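Prophage Pfl 6 Cro (Pseudomonas fluorescens, PDB 2PIJ) probably represses transcription from its prophage by binding operator DNA through a helix-turn-helix, as Cro proteins do. Local coordinates at residues 4-9 / 17-22; 40-45 / 50-55. One frame throughout, in Å; residues are numbered along the deposited sequence.

Contact 1: 4-9 / 17-22; sequences IPLSKY and SALAAA. With SO4 (sulfate ion), chain G.
In the hydrophobic core, at the side of what is probably the first helix of the helix-turn-helix, L6 and Y9, one turn apart on helix 6-12, pack on L19 of helix 16-23. L19 has its CG turned away from the backbone N (chi1 -175°), which carries the fork of its side chain out from its own helix so that each methyl finds a partner. L19 CD2 touches CD1 of L6 at 3.6 Å and also lies near CD2 of the Y9 ring. L19 CD1 lies 3.9 Å from CE2 of Y9. The same ring atom, Y9 CE2, stands 3.9 Å from L19 CB, and ring and leucine cross at a slant. Leucine suits this place because its two branches can serve two neighbours; tyrosine, partly exposed here, brings a broad apolar ring to line the core while still carrying a polar OH. L6 also packs on M33 and V34 of helix 27-35. On the outside, K8 NZ donates to O4 of a sulfate ion, probably from the crystallisation liquor, at 2.6 Å and forms a salt bridge with E12; a long cationic chain suits an exposed helix face. Leucine and tyrosine joining the first two helices fit the fold of this Cro protein, whose helices pack on a three-stranded antiparallel sheet.

Contact 2: 40-45 / 50-55; sequences IEITLY and VEANEI
Strands 40-44 and 50-58 form an antiparallel beta hairpin, two of the three strands of the sheet, paired here by backbone hydrogen bonds and by side chains on both faces. E41 and N53 form one hydrogen-bonded pair, T43 and E51 the next; E41 N to N53 O, at 2.8 Å, is nearly straight (174°). On the face toward the helices, the branched residues I42 and V50 suit an extended strand and fill the core: I42 CD1 reaches A52 CB at 3.7 Å, where a small alanine allows the approach, and V50 CG2 meets L44 CD1 at 3.6 Å. On the other face a water gives its hydrogens to E41 O and OE1 and accepts from T43 OG1 and N53 ND2, tying three side chains together. Near the turn, Y45 OH donates to E51 OE1 at 2.7 Å from above the carboxylate plane, with ring and carboxylate 81° apart; E51 OE2 also bridges to R49, which makes a cation-pi contact with the Y45 ring. Residues 52-55 pair with a strand of the second subunit, extending the sheet. The chemistry thus implies a hairpin largely apolar toward the helices, apart from E54 held by R38, and polar on its other face, with Y45, E51 and R49 probably steadying the region near the turn.

Contact 1 and contact 2 lie next to each other in one small core. The first joins two helices by apolar side chains alone and is buried; the second is only partly buried and relies mainly on backbone hydrogen bonds. They meet directly: L19 CD2 packs on I42 CD1 and L19 CD1 on V50 CG1, so this leucine serves both helix pairing and sheet covering. The backbones join too, since I4 and L6 of 4-9 probably hydrogen-bond to I42 and I40. Of the two, just contact 2 reaches the second subunit, linking the core to the dimer.

Contact 1: 4-9 / 17-22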
# COMPACT_ATOMS: atom_id res chain seq x y z
N ILE B 4 -3.15 10.92 -2.67
CA ILE B 4 -2.24 11.98 -2.35
C ILE B 4 -1.31 11.52 -1.20
O ILE B 4 -1.78 11.01 -0.15
CB ILE B 4 -3.09 13.30 -1.99
CG1 ILE B 4 -3.38 14.10 -3.25
CG2 ILE B 4 -2.37 14.22 -1.06
CD1 ILE B 4 -4.80 14.00 -3.78
N PRO B 5 0.01 11.67 -1.41
CA PRO B 5 0.88 11.35 -0.30
C PRO B 5 0.60 12.25 0.94
O PRO B 5 0.15 13.40 0.80
CB PRO B 5 2.28 11.64 -0.82
CG PRO B 5 2.10 12.04 -2.28
CD PRO B 5 0.70 12.20 -2.60
N LEU B 6 0.84 11.70 2.12
CA LEU B 6 0.53 12.33 3.40
C LEU B 6 1.08 13.73 3.57
O LEU B 6 0.31 14.65 3.95
CB LEU B 6 0.99 11.44 4.59
CG LEU B 6 0.80 12.04 6.00
CD1 LEU B 6 -0.70 12.34 6.28
CD2 LEU B 6 1.32 11.07 7.04
N SER B 7 2.38 13.88 3.32
CA SER B 7 3.01 15.22 3.53
C SER B 7 2.44 16.25 2.59
O SER B 7 2.11 17.30 3.06
CB SER B 7 4.54 15.21 3.50
OG SER B 7 5.01 14.64 4.71
N LYS B 8 2.22 15.90 1.33
CA LYS B 8 1.54 16.84 0.40
C LYS B 8 0.14 17.18 0.91
O LYS B 8 -0.26 18.34 0.90
CB LYS B 8 1.40 16.19 -0.98
CG LYS B 8 0.80 17.13 -2.02
CD LYS B 8 0.31 16.30 -3.25
CE LYS B 8 -0.21 17.33 -4.35
NZ LYS B 8 0.72 18.41 -4.54
N TYR B 9 -0.63 16.17 1.32
CA TYR B 9 -1.94 16.44 1.90
C TYR B 9 -1.85 17.50 3.03
O TYR B 9 -2.61 18.46 3.02
CB TYR B 9 -2.69 15.15 2.37
CG TYR B 9 -4.01 15.46 3.03
CD1 TYR B 9 -5.17 15.50 2.29
CD2 TYR B 9 -4.10 15.69 4.43
CE1 TYR B 9 -6.40 15.78 2.89
CE2 TYR B 9 -5.31 15.99 5.04
CZ TYR B 9 -6.46 16.02 4.26
OH TYR B 9 -7.67 16.32 4.79
N SER B 17 -5.06 17.68 12.68
CA SER B 17 -6.23 17.61 13.52
C SER B 17 -7.42 17.10 12.70
O SER B 17 -8.14 16.14 13.12
CB SER B 17 -6.53 19.04 14.07
OG SER B 17 -7.66 18.94 14.84
N ALA B 18 -7.66 17.76 11.57
CA ALA B 18 -8.77 17.38 10.69
C ALA B 18 -8.64 15.96 10.08
O ALA B 18 -9.60 15.16 10.00
CB ALA B 18 -8.90 18.38 9.60
N LEU B 19 -7.47 15.67 9.53
CA LEU B 19 -7.22 14.33 9.03
C LEU B 19 -7.45 13.22 10.12
O LEU B 19 -8.07 12.17 9.85
CB LEU B 19 -5.81 14.26 8.47
CG LEU B 19 -5.46 12.92 7.80
CD1 LEU B 19 -6.41 12.59 6.61
CD2 LEU B 19 -4.07 13.00 7.36
N ALA B 20 -6.95 13.45 11.33
CA ALA B 20 -7.06 12.48 12.43
C ALA B 20 -8.53 12.19 12.70
O ALA B 20 -8.93 11.03 12.86
CB ALA B 20 -6.39 13.01 13.68
N ALA B 21 -9.31 13.26 12.73
CA ALA B 21 -10.75 13.13 12.92
C ALA B 21 -11.41 12.39 11.75
O ALA B 21 -12.29 11.55 11.97
CB ALA B 21 -11.44 14.51 13.21
N ALA B 22 -11.02 12.71 10.52
CA ALA B 22 -11.64 12.02 9.35
C ALA B 22 -11.20 10.54 9.19
O ALA B 22 -11.94 9.71 8.64
CB ALA B 22 -11.41 12.79 8.10
S SO4 G . 3.70 17.82 -6.01
O1 SO4 G . 3.97 18.96 -5.13
O2 SO4 G . 4.69 17.80 -7.09
O3 SO4 G . 3.81 16.59 -5.21
O4 SO4 G . 2.32 17.92 -6.53

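Contact 2: 40-45 / 50-55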
# COMPACT_ATOMS: atom_id res chain seq x y z
N ILE B 40 2.79 6.89 3.54
CA ILE B 40 1.35 6.92 3.75
C ILE B 40 0.67 7.68 2.61
O ILE B 40 1.08 8.80 2.25
CB ILE B 40 1.00 7.56 5.16
CG1 ILE B 40 1.76 6.91 6.38
CG2 ILE B 40 -0.52 7.65 5.33
CD1 ILE B 40 1.35 5.52 6.80
N GLU B 41 -0.38 7.06 2.03
CA GLU B 41 -1.14 7.60 0.94
C GLU B 41 -2.55 7.91 1.45
O GLU B 41 -3.21 7.11 2.13
CB GLU B 41 -1.16 6.61 -0.23
CG GLU B 41 -1.99 7.10 -1.45
CD GLU B 41 -2.38 5.97 -2.35
OE1 GLU B 41 -3.28 5.17 -1.99
OE2 GLU B 41 -1.82 5.90 -3.45
N ILE B 42 -2.99 9.12 1.17
CA ILE B 42 -4.31 9.52 1.55
C ILE B 42 -5.27 9.46 0.32
O ILE B 42 -5.00 10.01 -0.74
CB ILE B 42 -4.31 10.96 2.17
CG1 ILE B 42 -3.38 11.03 3.41
CG2 ILE B 42 -5.75 11.40 2.47
CD1 ILE B 42 -3.80 10.18 4.61
N THR B 43 -6.41 8.81 0.51
CA THR B 43 -7.47 8.77 -0.49
C THR B 43 -8.71 9.59 -0.06
O THR B 43 -9.27 9.38 1.01
CB THR B 43 -7.88 7.33 -0.82
OG1 THR B 43 -6.71 6.57 -1.19
CG2 THR B 43 -8.81 7.30 -2.00
N LEU B 44 -9.13 10.48 -0.96
CA LEU B 44 -10.25 11.43 -0.79
C LEU B 44 -11.42 11.08 -1.71
O LEU B 44 -11.28 11.15 -2.92
CB LEU B 44 -9.81 12.85 -1.14
CG LEU B 44 -8.73 13.52 -0.27
CD1 LEU B 44 -8.76 13.07 1.17
CD2 LEU B 44 -7.40 13.25 -0.85
N TYR B 45 -12.54 10.69 -1.14
CA TYR B 45 -13.71 10.33 -1.94
C TYR B 45 -14.65 11.49 -2.09
O TYR B 45 -14.67 12.39 -1.24
CB TYR B 45 -14.45 9.15 -1.32
CG TYR B 45 -13.59 7.92 -1.28
CD1 TYR B 45 -13.48 7.10 -2.42
CD2 TYR B 45 -12.84 7.60 -0.14
CE1 TYR B 45 -12.69 5.99 -2.42
CE2 TYR B 45 -12.03 6.46 -0.13
CZ TYR B 45 -11.96 5.67 -1.28
OH TYR B 45 -11.17 4.52 -1.30
N VAL B 50 -12.63 9.59 3.80
CA VAL B 50 -11.18 9.75 3.67
C VAL B 50 -10.58 8.46 4.16
O VAL B 50 -10.98 7.96 5.21
CB VAL B 50 -10.59 11.00 4.39
CG1 VAL B 50 -9.04 10.99 4.36
CG2 VAL B 50 -11.15 12.30 3.80
N GLU B 51 -9.66 7.89 3.37
CA GLU B 51 -8.96 6.70 3.80
C GLU B 51 -7.45 6.90 3.79
O GLU B 51 -6.92 7.79 3.12
CB GLU B 51 -9.30 5.47 2.96
CG GLU B 51 -10.76 5.09 3.00
CD GLU B 51 -11.05 3.83 2.25
OE1 GLU B 51 -10.53 3.65 1.14
OE2 GLU B 51 -11.89 3.06 2.75
N ALA B 52 -6.76 6.05 4.51
CA ALA B 52 -5.28 6.14 4.60
C ALA B 52 -4.74 4.70 4.51
O ALA B 52 -5.31 3.78 5.11
CB ALA B 52 -4.79 6.88 5.88
N ASN B 53 -3.58 4.58 3.88
CA ASN B 53 -2.90 3.28 3.63
C ASN B 53 -1.41 3.54 3.62
O ASN B 53 -0.93 4.52 3.04
CB ASN B 53 -3.31 2.71 2.24
CG ASN B 53 -4.74 2.23 2.20
OD1 ASN B 53 -5.07 1.19 2.79
ND2 ASN B 53 -5.58 2.93 1.43
N GLU B 54 -0.68 2.65 4.23
CA GLU B 54 0.75 2.62 4.11
C GLU B 54 1.06 1.68 2.93
O GLU B 54 0.50 0.54 2.88
CB GLU B 54 1.34 2.05 5.39
CG GLU B 54 2.87 2.05 5.47
CD GLU B 54 3.37 1.82 6.90
OE1 GLU B 54 2.77 1.00 7.64
OE2 GLU B 54 4.37 2.46 7.29
N ILE B 55 1.88 2.15 2.00
CA ILE B 55 2.41 1.31 0.91
C ILE B 55 3.82 0.82 1.27
O ILE B 55 4.79 1.60 1.35
CB ILE B 55 2.49 2.06 -0.47
CG1 ILE B 55 1.26 2.88 -0.84
CG2 ILE B 55 2.77 1.12 -1.60
CD1 ILE B 55 -0.22 2.35 -0.47
O HOH W 1 -4.71 5.58 0.46